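Long-range contacts in Lin1840 protein (PDB 4ZOE), which probably hydrolyses terminal, non-reducing beta-D-glucosyl residues with release of beta-D-glucose, as part of beta-1,2-glucan metabolism: residues Gly32-Ala37 with Ser65-Ile70; Val501-Asn506 with Leu523-Pro528; Glu511-Ala516 with Phe554-Gly559. The protein carries 1 engineered substitution. All coordinates share one frame; numbering follows the deposited sequence.

Interaction 1: residues Gly32-Ala37 with Ser65-Ile70; sequences GTNKNA and SALDMI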
loop_
_atom_site.group_PDB
_atom_site.type_symbol
_atom_site.label_atom_id
_atom_site.label_comp_id
_atom_site.label_asym_id
_atom_site.label_seq_id
_atom_site.Cartn_x
_atom_site.Cartn_y
_atom_site.Cartn_z
ATOM N N GLY A 32 -35.227 -22.810 -23.601
ATOM C CA GLY A 32 -35.935 -23.359 -22.427
ATOM C C GLY A 32 -35.901 -22.439 -21.237
ATOM O O GLY A 32 -36.499 -22.724 -20.179
ATOM N N THR A 33 -35.196 -21.317 -21.399
ATOM C CA THR A 33 -35.198 -20.292 -20.364
ATOM C C THR A 33 -36.582 -19.687 -20.217
ATOM O O THR A 33 -37.348 -19.660 -21.166
ATOM C CB THR A 33 -34.180 -19.172 -20.660
ATOM O OG1 THR A 33 -34.085 -18.318 -19.530
ATOM C CG2 THR A 33 -34.586 -18.360 -21.816
ATOM N N ASN A 34 -36.930 -19.189 -19.052
ATOM C CA ASN A 34 -38.254 -18.563 -18.957
ATOM C C ASN A 34 -38.170 -17.148 -18.449
ATOM O O ASN A 34 -39.055 -16.700 -17.717
ATOM C CB ASN A 34 -39.152 -19.395 -18.041
ATOM C CG ASN A 34 -38.893 -19.096 -16.608
ATOM O OD1 ASN A 34 -37.746 -18.853 -16.220
ATOM N ND2 ASN A 34 -39.946 -19.015 -15.817
ATOM N N LYS A 35 -37.083 -16.459 -18.800
ATOM C CA LYS A 35 -36.900 -15.045 -18.466
ATOM C C LYS A 35 -35.809 -14.422 -19.342
ATOM O O LYS A 35 -34.763 -15.045 -19.601
ATOM C CB LYS A 35 -36.565 -14.876 -16.990
ATOM C CG LYS A 35 -36.773 -13.491 -16.461
ATOM C CD LYS A 35 -36.185 -13.325 -15.073
ATOM C CE LYS A 35 -36.038 -11.827 -14.763
ATOM N NZ LYS A 35 -35.865 -11.536 -13.322
ATOM N N ASN A 36 -36.062 -13.201 -19.811
ATOM C CA ASN A 36 -35.097 -12.428 -20.631
ATOM C C ASN A 36 -34.843 -13.001 -22.039
ATOM O O ASN A 36 -33.773 -12.715 -22.635
ATOM C CB ASN A 36 -33.734 -12.201 -19.878
ATOM C CG ASN A 36 -33.843 -11.302 -18.618
ATOM O OD1 ASN A 36 -33.314 -11.638 -17.567
ATOM N ND2 ASN A 36 -34.466 -10.150 -18.738
ATOM N N ALA A 37 -35.816 -13.772 -22.584
ATOM C CA ALA A 37 -35.782 -14.245 -23.985
ATOM C C ALA A 37 -35.442 -13.124 -25.004
ATOM O O ALA A 37 -34.858 -13.344 -26.087
ATOM C CB ALA A 37 -37.155 -14.857 -24.359
ATOM N N SER A 65 -34.735 -18.854 -11.336
ATOM C CA SER A 65 -35.702 -19.613 -10.524
ATOM C C SER A 65 -35.651 -21.125 -10.815
ATOM O O SER A 65 -34.993 -21.558 -11.736
ATOM C CB SER A 65 -37.135 -19.159 -10.811
ATOM O OG SER A 65 -37.544 -19.525 -12.156
ATOM N N ALA A 66 -36.332 -21.902 -10.001
ATOM C CA ALA A 66 -36.490 -23.352 -10.237
ATOM C C ALA A 66 -37.057 -23.590 -11.628
ATOM O O ALA A 66 -36.569 -24.473 -12.319
ATOM C CB ALA A 66 -37.417 -23.988 -9.217
ATOM N N LEU A 67 -38.058 -22.809 -12.064
ATOM C CA LEU A 67 -38.628 -23.021 -13.414
ATOM C C LEU A 67 -37.659 -22.762 -14.527
ATOM O O LEU A 67 -37.731 -23.394 -15.578
ATOM C CB LEU A 67 -39.872 -22.171 -13.650
ATOM C CG LEU A 67 -41.127 -22.865 -13.217
ATOM C CD1 LEU A 67 -41.028 -23.437 -11.813
ATOM C CD2 LEU A 67 -42.289 -21.894 -13.334
ATOM N N ASP A 68 -36.753 -21.801 -14.333
ATOM C CA ASP A 68 -35.813 -21.471 -15.381
ATOM C C ASP A 68 -34.933 -22.703 -15.547
ATOM O O ASP A 68 -34.751 -23.189 -16.654
ATOM C CB ASP A 68 -34.952 -20.226 -14.909
ATOM C CG ASP A 68 -34.481 -19.316 -16.045
ATOM O OD1 ASP A 68 -34.744 -19.543 -17.256
ATOM O OD2 ASP A 68 -33.781 -18.297 -15.712
ATOM N N MET A 69 -34.343 -23.156 -14.422
ATOM C CA MET A 69 -33.471 -24.326 -14.374
ATOM C C MET A 69 -34.195 -25.515 -15.060
ATOM O O MET A 69 -33.715 -26.120 -16.034
ATOM C CB MET A 69 -33.175 -24.689 -12.935
ATOM C CG MET A 69 -32.202 -25.836 -12.735
ATOM S SD MET A 69 -33.002 -27.451 -12.719
ATOM C CE MET A 69 -33.735 -27.430 -11.115
ATOM N N ILE A 70 -35.352 -25.829 -14.556
ATOM C CA ILE A 70 -36.084 -27.019 -15.140
ATOM C C ILE A 70 -36.241 -26.916 -16.616
ATOM O O ILE A 70 -36.019 -27.941 -17.299
ATOM C CB ILE A 70 -37.407 -27.333 -14.448
ATOM C CG1 ILE A 70 -37.164 -27.729 -13.011
ATOM C CG2 ILE A 70 -38.191 -28.456 -15.212
ATOM C CD1 ILE A 70 -38.339 -27.409 -12.109
HETATM O O HOH W 1 -33.223 -16.456 -17.624
#
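The CA atoms of the two segments come nearest at T33 and D68, 5.2 Å apart, where an irregular loop passes the first turn of a helix. S65 is the N-cap of that helix: its OG accepts from D68 N (3.2 Å, 148° at the hydrogen), while M69 N and I70 N begin the regular helical bonding. D68 therefore holds the first turn with its backbone and reaches the loop with its carboxylate. One oxygen does most of the work. T33 OG1 donates to D68 OD1 over 2.7 Å, meeting the syn lone pair of that carboxylate oxygen, and N34 N donates to the same D68 OD1 at 2.9 Å, coming from above the carboxylate plane by 41°. The hydroxyl of T33 can lie alongside D68 because OG1 stands opposite its own backbone N (chi1 -171°). A water closes the ring, donating to T33 OG1 and, at 2.7 Å, to D68 OD2, which also bonds S64 OG. With both oxygens occupied, rotation of the buried carboxylate should be well restrained. The arrangement is a serine N-cap at the start of helix 66-79, with the aspartate of its first turn bonded to a neighbouring loop, joining the segments that follow strands 23-25 and 59-61, adjacent in the TIM barrel.

Interaction 2: residues Val501-Asn506 with Leu523-Pro528; sequences VITLFN and LELWFP
L504 lies at the centre of the pairing, bonded through both its amide and its carbonyl. L504 N donates to L523 O at 2.8 Å, and L504 O accepts from L525 N at 2.9 Å; one step earlier, L523 N reaches I502 O with an angle of 172° at the hydrogen. This alternation is that of parallel strands, with T503 opposite L523 and L504 opposite E524. Beyond E524 the strand gives way to a turn, and the remaining backbone link, N506 N to W526 O at 3.3 Å, is weak. Side chains continue the contact there. F505 runs beside L525, whose CB lies over one ring face, 4.1 Å from the F505 ring centroid and 27° off its normal, a CH-pi contact; P528 CD meets the edge of the same ring. F527 turns a ring face to the backbone of N506. N506 ND2 donates to E524 OE2 (2.9 Å) from the syn side, amide and carboxylate nearly coplanar, and also to R508 O, which together fix the amide. E524 is bent at chi2 (64°), which brings OE1 back to accept from W526 N. Further out, T536 of helix 532-541 packs against F505 and L525, and W526 packs on helix 103-108. The pairing is the strand-to-strand join of a beta-alpha-beta unit, with helix 513-516 in the crossover, within the glycosyl hydrolase family 3 C-terminal domain.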
loop_
_atom_site.group_PDB
_atom_site.type_symbol
_atom_site.label_atom_id
_atom_site.label_comp_id
_atom_site.label_asym_id
_atom_site.label_seq_id
_atom_site.Cartn_x
_atom_site.Cartn_y
_atom_site.Cartn_z
ATOM N N VAL A 501 -28.304 8.034 20.195
ATOM C CA VAL A 501 -27.686 6.787 19.749
ATOM C C VAL A 501 -27.603 6.867 18.217
ATOM O O VAL A 501 -28.614 7.031 17.571
ATOM C CB VAL A 501 -28.587 5.496 19.842
ATOM C CG1 VAL A 501 -27.811 4.224 19.464
ATOM C CG2 VAL A 501 -29.384 5.391 21.071
ATOM N N ILE A 502 -26.439 6.657 17.612
ATOM C CA ILE A 502 -26.298 6.543 16.165
ATOM C C ILE A 502 -26.295 5.066 15.826
ATOM O O ILE A 502 -25.514 4.290 16.438
ATOM C CB ILE A 502 -24.949 7.178 15.698
ATOM C CG1 ILE A 502 -25.081 8.671 15.780
ATOM C CG2 ILE A 502 -24.628 6.793 14.218
ATOM C CD1 ILE A 502 -23.809 9.493 15.614
ATOM N N THR A 503 -27.195 4.661 14.970
ATOM C CA THR A 503 -27.259 3.339 14.474
ATOM C C THR A 503 -26.695 3.434 13.038
ATOM O O THR A 503 -27.259 4.043 12.207
ATOM C CB THR A 503 -28.698 2.765 14.389
ATOM O OG1 THR A 503 -29.578 3.719 13.763
ATOM C CG2 THR A 503 -29.232 2.504 15.739
ATOM N N LEU A 504 -25.519 2.870 12.802
ATOM C CA LEU A 504 -24.780 3.002 11.526
ATOM C C LEU A 504 -24.891 1.732 10.648
ATOM O O LEU A 504 -24.648 0.628 11.145
ATOM C CB LEU A 504 -23.313 3.264 11.843
ATOM C CG LEU A 504 -22.388 3.461 10.658
ATOM C CD1 LEU A 504 -22.691 4.808 10.018
ATOM C CD2 LEU A 504 -20.962 3.390 11.102
ATOM N N PHE A 505 -25.334 1.906 9.407
ATOM C CA PHE A 505 -25.424 0.841 8.429
ATOM C C PHE A 505 -24.453 1.093 7.291
ATOM O O PHE A 505 -24.491 2.144 6.653
ATOM C CB PHE A 505 -26.865 0.786 7.903
ATOM C CG PHE A 505 -27.863 0.511 8.973
ATOM C CD1 PHE A 505 -28.320 1.530 9.794
ATOM C CD2 PHE A 505 -28.338 -0.785 9.135
ATOM C CE1 PHE A 505 -29.221 1.251 10.787
ATOM C CE2 PHE A 505 -29.258 -1.063 10.102
ATOM C CZ PHE A 505 -29.686 -0.055 10.909
ATOM N N ASN A 506 -23.656 0.078 6.948
ATOM C CA ASN A 506 -22.575 0.234 6.046
ATOM C C ASN A 506 -21.900 -1.085 5.750
ATOM O O ASN A 506 -22.062 -2.051 6.477
ATOM C CB ASN A 506 -21.510 1.157 6.710
ATOM C CG ASN A 506 -21.134 0.760 8.053
ATOM O OD1 ASN A 506 -21.995 0.667 8.931
ATOM N ND2 ASN A 506 -19.780 0.613 8.329
ATOM N N LEU A 523 -23.778 2.212 17.561
ATOM C CA LEU A 523 -24.040 0.800 17.263
ATOM C C LEU A 523 -23.850 0.605 15.742
ATOM O O LEU A 523 -24.488 1.233 14.875
ATOM C CB LEU A 523 -25.460 0.374 17.713
ATOM C CG LEU A 523 -25.870 -1.109 17.566
ATOM C CD1 LEU A 523 -24.979 -1.989 18.417
ATOM C CD2 LEU A 523 -27.368 -1.218 17.955
ATOM N N GLU A 524 -22.885 -0.239 15.457
ATOM C CA GLU A 524 -22.508 -0.626 14.116
ATOM C C GLU A 524 -23.330 -1.874 13.740
ATOM O O GLU A 524 -23.045 -2.959 14.215
ATOM C CB GLU A 524 -20.995 -0.981 14.066
ATOM C CG GLU A 524 -20.509 -1.637 12.782
ATOM C CD GLU A 524 -20.641 -0.743 11.558
ATOM O OE1 GLU A 524 -21.785 -0.644 11.037
ATOM O OE2 GLU A 524 -19.607 -0.166 11.094
ATOM N N LEU A 525 -24.303 -1.680 12.895
ATOM C CA LEU A 525 -25.144 -2.787 12.449
ATOM C C LEU A 525 -24.716 -3.396 11.145
ATOM O O LEU A 525 -25.294 -4.444 10.719
ATOM C CB LEU A 525 -26.522 -2.254 12.271
ATOM C CG LEU A 525 -27.525 -2.027 13.382
ATOM C CD1 LEU A 525 -27.666 -3.176 14.371
ATOM C CD2 LEU A 525 -27.480 -0.677 14.023
ATOM N N TRP A 526 -23.693 -2.793 10.526
ATOM C CA TRP A 526 -23.280 -3.176 9.159
ATOM C C TRP A 526 -24.569 -3.221 8.253
ATOM O O TRP A 526 -25.452 -2.299 8.258
ATOM C CB TRP A 526 -22.520 -4.523 9.223
ATOM C CG TRP A 526 -21.318 -4.503 10.060
ATOM C CD1 TRP A 526 -21.131 -5.129 11.217
ATOM C CD2 TRP A 526 -20.066 -3.937 9.702
ATOM N NE1 TRP A 526 -19.848 -4.926 11.669
ATOM C CE2 TRP A 526 -19.169 -4.222 10.717
ATOM C CE3 TRP A 526 -19.594 -3.237 8.564
ATOM C CZ2 TRP A 526 -17.850 -3.778 10.692
ATOM C CZ3 TRP A 526 -18.256 -2.842 8.540
ATOM C CH2 TRP A 526 -17.420 -3.107 9.586
ATOM N N PHE A 527 -24.720 -4.243 7.455
ATOM C CA PHE A 527 -26.022 -4.459 6.820
ATOM C C PHE A 527 -26.566 -5.815 7.341
ATOM O O PHE A 527 -26.015 -6.887 7.020
ATOM C CB PHE A 527 -25.913 -4.426 5.310
ATOM C CG PHE A 527 -25.593 -3.072 4.721
ATOM C CD1 PHE A 527 -26.412 -1.987 4.928
ATOM C CD2 PHE A 527 -24.518 -2.928 3.866
ATOM C CE1 PHE A 527 -26.150 -0.751 4.330
ATOM C CE2 PHE A 527 -24.251 -1.713 3.272
ATOM C CZ PHE A 527 -25.098 -0.640 3.463
ATOM N N PRO A 528 -27.611 -5.793 8.221
ATOM C CA PRO A 528 -27.895 -7.108 8.835
ATOM C C PRO A 528 -28.741 -8.060 7.977
ATOM O O PRO A 528 -28.900 -9.216 8.385
ATOM C CB PRO A 528 -28.768 -6.737 10.030
ATOM C CG PRO A 528 -28.477 -5.287 10.304
ATOM C CD PRO A 528 -28.266 -4.677 8.962
#

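Interaction 3: residues Glu511-Ala516 with Phe554-Gly559; sequences EVKELA and FPQTTG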
loop_
_atom_site.group_PDB
_atom_site.type_symbol
_atom_site.label_atom_id
_atom_site.label_comp_id
_atom_site.label_asym_id
_atom_site.label_seq_id
_atom_site.Cartn_x
_atom_site.Cartn_y
_atom_site.Cartn_z
ATOM N N GLU A 511 -14.539 6.359 8.608
ATOM C CA GLU A 511 -14.066 7.328 9.561
ATOM C C GLU A 511 -15.218 7.736 10.525
ATOM O O GLU A 511 -16.164 8.459 10.139
ATOM C CB GLU A 511 -13.487 8.582 8.918
ATOM C CG GLU A 511 -12.324 8.376 7.927
ATOM C CD GLU A 511 -11.804 9.702 7.329
ATOM O OE1 GLU A 511 -12.184 10.782 7.824
ATOM O OE2 GLU A 511 -11.027 9.682 6.324
ATOM N N VAL A 512 -15.193 7.217 11.731
ATOM C CA VAL A 512 -16.342 7.401 12.628
ATOM C C VAL A 512 -16.037 8.256 13.801
ATOM O O VAL A 512 -16.953 8.520 14.667
ATOM C CB VAL A 512 -17.007 6.067 13.038
ATOM C CG1 VAL A 512 -17.533 5.288 11.764
ATOM C CG2 VAL A 512 -16.099 5.299 13.894
ATOM N N LYS A 513 -14.764 8.747 13.898
ATOM C CA LYS A 513 -14.439 9.606 15.000
ATOM C C LYS A 513 -15.482 10.707 15.227
ATOM O O LYS A 513 -15.863 10.922 16.386
ATOM C CB LYS A 513 -13.045 10.169 14.872
ATOM C CG LYS A 513 -12.583 11.117 15.978
ATOM C CD LYS A 513 -11.147 11.590 15.706
ATOM C CE LYS A 513 -10.780 12.602 16.829
ATOM N NZ LYS A 513 -9.346 12.653 16.958
ATOM N N GLU A 514 -15.876 11.442 14.174
ATOM C CA GLU A 514 -16.810 12.552 14.313
ATOM C C GLU A 514 -18.209 12.108 14.723
ATOM O O GLU A 514 -18.981 12.884 15.319
ATOM C CB GLU A 514 -16.919 13.343 13.022
ATOM C CG GLU A 514 -15.633 14.113 12.728
ATOM C CD GLU A 514 -15.473 14.479 11.257
ATOM O OE1 GLU A 514 -16.440 14.977 10.653
ATOM O OE2 GLU A 514 -14.353 14.252 10.695
ATOM N N LEU A 515 -18.542 10.846 14.457
ATOM C CA LEU A 515 -19.809 10.341 14.854
ATOM C C LEU A 515 -19.735 9.962 16.338
ATOM O O LEU A 515 -20.584 10.319 17.039
ATOM C CB LEU A 515 -20.216 9.154 13.998
ATOM C CG LEU A 515 -20.300 9.466 12.553
ATOM C CD1 LEU A 515 -20.501 8.151 11.878
ATOM C CD2 LEU A 515 -21.201 10.526 12.124
ATOM N N ALA A 516 -18.669 9.279 16.768
ATOM C CA ALA A 516 -18.485 8.873 18.157
ATOM C C ALA A 516 -18.485 10.094 19.036
ATOM O O ALA A 516 -19.135 10.088 20.091
ATOM C CB ALA A 516 -17.229 8.113 18.362
ATOM N N PHE A 554 -10.883 0.048 12.423
ATOM C CA PHE A 554 -11.520 1.291 11.963
ATOM C C PHE A 554 -10.462 2.395 12.038
ATOM O O PHE A 554 -10.086 2.797 13.141
ATOM C CB PHE A 554 -12.721 1.595 12.873
ATOM C CG PHE A 554 -14.034 1.008 12.334
ATOM C CD1 PHE A 554 -14.121 -0.330 12.047
ATOM C CD2 PHE A 554 -15.140 1.747 12.271
ATOM C CE1 PHE A 554 -15.285 -0.855 11.532
ATOM C CE2 PHE A 554 -16.366 1.219 11.815
ATOM C CZ PHE A 554 -16.406 -0.089 11.421
ATOM N N PRO A 555 -9.963 2.874 10.848
ATOM C CA PRO A 555 -8.873 3.883 10.818
ATOM C C PRO A 555 -9.231 5.214 11.468
ATOM O O PRO A 555 -10.397 5.641 11.530
ATOM C CB PRO A 555 -8.536 4.047 9.301
ATOM C CG PRO A 555 -9.112 2.795 8.654
ATOM C CD PRO A 555 -10.376 2.501 9.468
ATOM N N GLN A 556 -8.197 5.885 12.009
ATOM C CA GLN A 556 -8.340 7.273 12.386
ATOM C C GLN A 556 -8.785 8.185 11.225
ATOM O O GLN A 556 -9.566 9.110 11.384
ATOM C CB GLN A 556 -6.996 7.785 12.878
ATOM C CG GLN A 556 -6.431 7.078 14.109
ATOM C CD GLN A 556 -7.098 7.596 15.428
ATOM O OE1 GLN A 556 -7.747 8.659 15.455
ATOM N NE2 GLN A 556 -6.876 6.898 16.516
ATOM N N THR A 557 -8.206 7.938 10.052
ATOM C CA THR A 557 -8.470 8.715 8.829
ATOM C C THR A 557 -8.058 7.845 7.665
ATOM O O THR A 557 -7.327 6.845 7.888
ATOM C CB THR A 557 -7.714 10.071 8.886
ATOM O OG1 THR A 557 -8.119 10.917 7.810
ATOM C CG2 THR A 557 -6.234 9.812 8.808
ATOM N N THR A 558 -8.583 8.128 6.463
ATOM C CA THR A 558 -8.278 7.415 5.238
ATOM C C THR A 558 -6.759 7.213 5.054
ATOM O O THR A 558 -6.335 6.142 4.797
ATOM C CB THR A 558 -8.811 8.193 4.046
ATOM O OG1 THR A 558 -10.251 8.187 4.074
ATOM C CG2 THR A 558 -8.362 7.568 2.754
ATOM N N GLY A 559 -5.979 8.257 5.294
ATOM C CA GLY A 559 -4.503 8.170 5.218
ATOM C C GLY A 559 -3.710 7.264 6.175
ATOM O O GLY A 559 -2.477 7.086 5.962
HETATM O O HOH W 2 -12.285 11.203 11.059
HETATM O O HOH W 3 -10.253 12.458 8.630
HETATM O O HOH W 4 -12.913 5.194 12.197
HETATM O O HOH W 5 -12.362 8.435 12.233
HETATM O O HOH W 6 -8.296 10.222 17.684
HETATM O O HOH W 7 -7.266 11.143 14.619
#
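E511 stretches its side chain across the backbone at T557 and T558, CG lying 4.0 Å from T557 CA, and ends with OE2 in a forked grip. T558 OG1 donates to E511 OE2 at 2.8 Å from the anti side, 16° out of the carboxylate plane; T558 N donates to the same E511 OE2 at 2.9 Å, but from above, 44° out of that plane. The extended chain beyond CG (chi2 180°) carries the carboxylate this far. E511 OE1 faces other partners: a salt bridge to R481 and a water that donates to it over 2.7 Å and also bonds T557 OG1. Alongside, V512 CG2 meets the edge of the F554 ring, 4.0 Å from F554 CD2. Water fills in the rest of the join: two molecules link backbone atoms, V512 N to P555 O and K513 N to Q556 O, and a third links the side chains, K513 NZ (2.7 Å from the water) to Q556 OE1; the amide nitrogen of Q556 bonds E593 O. Next to this grip, G559 O accepts from R146 of the second subunit. Chemically the join is mainly polar, part direct and part through water: a buried carboxylate, probably ionised beside R481, is satisfied by two protein donors at one oxygen and by charge and water at the other.

Interactions 2 and 3 belong to one neighbourhood of the C-terminal family 3 domain, with centres about 15 Å apart and segments that alternate along the chain: helix 513-516 follows strand 500-505 and precedes strand 521-524 in sequence. Their side chains meet directly. The F554 ring touches both E524 and W526, F554 CE1 standing 3.7 Å from W526 CH2, while V512 CG1 packs 4.0 Å from L504 CD2. Interaction 1 stands apart in the barrel domain, its centre about 37 Å from that of interaction 2 and 46 Å from that of interaction 3, on the opposite side of the chain's centre from the latter. None includes the magnesium ligands D648 and T650; interaction 3 alone is touched by the second subunit.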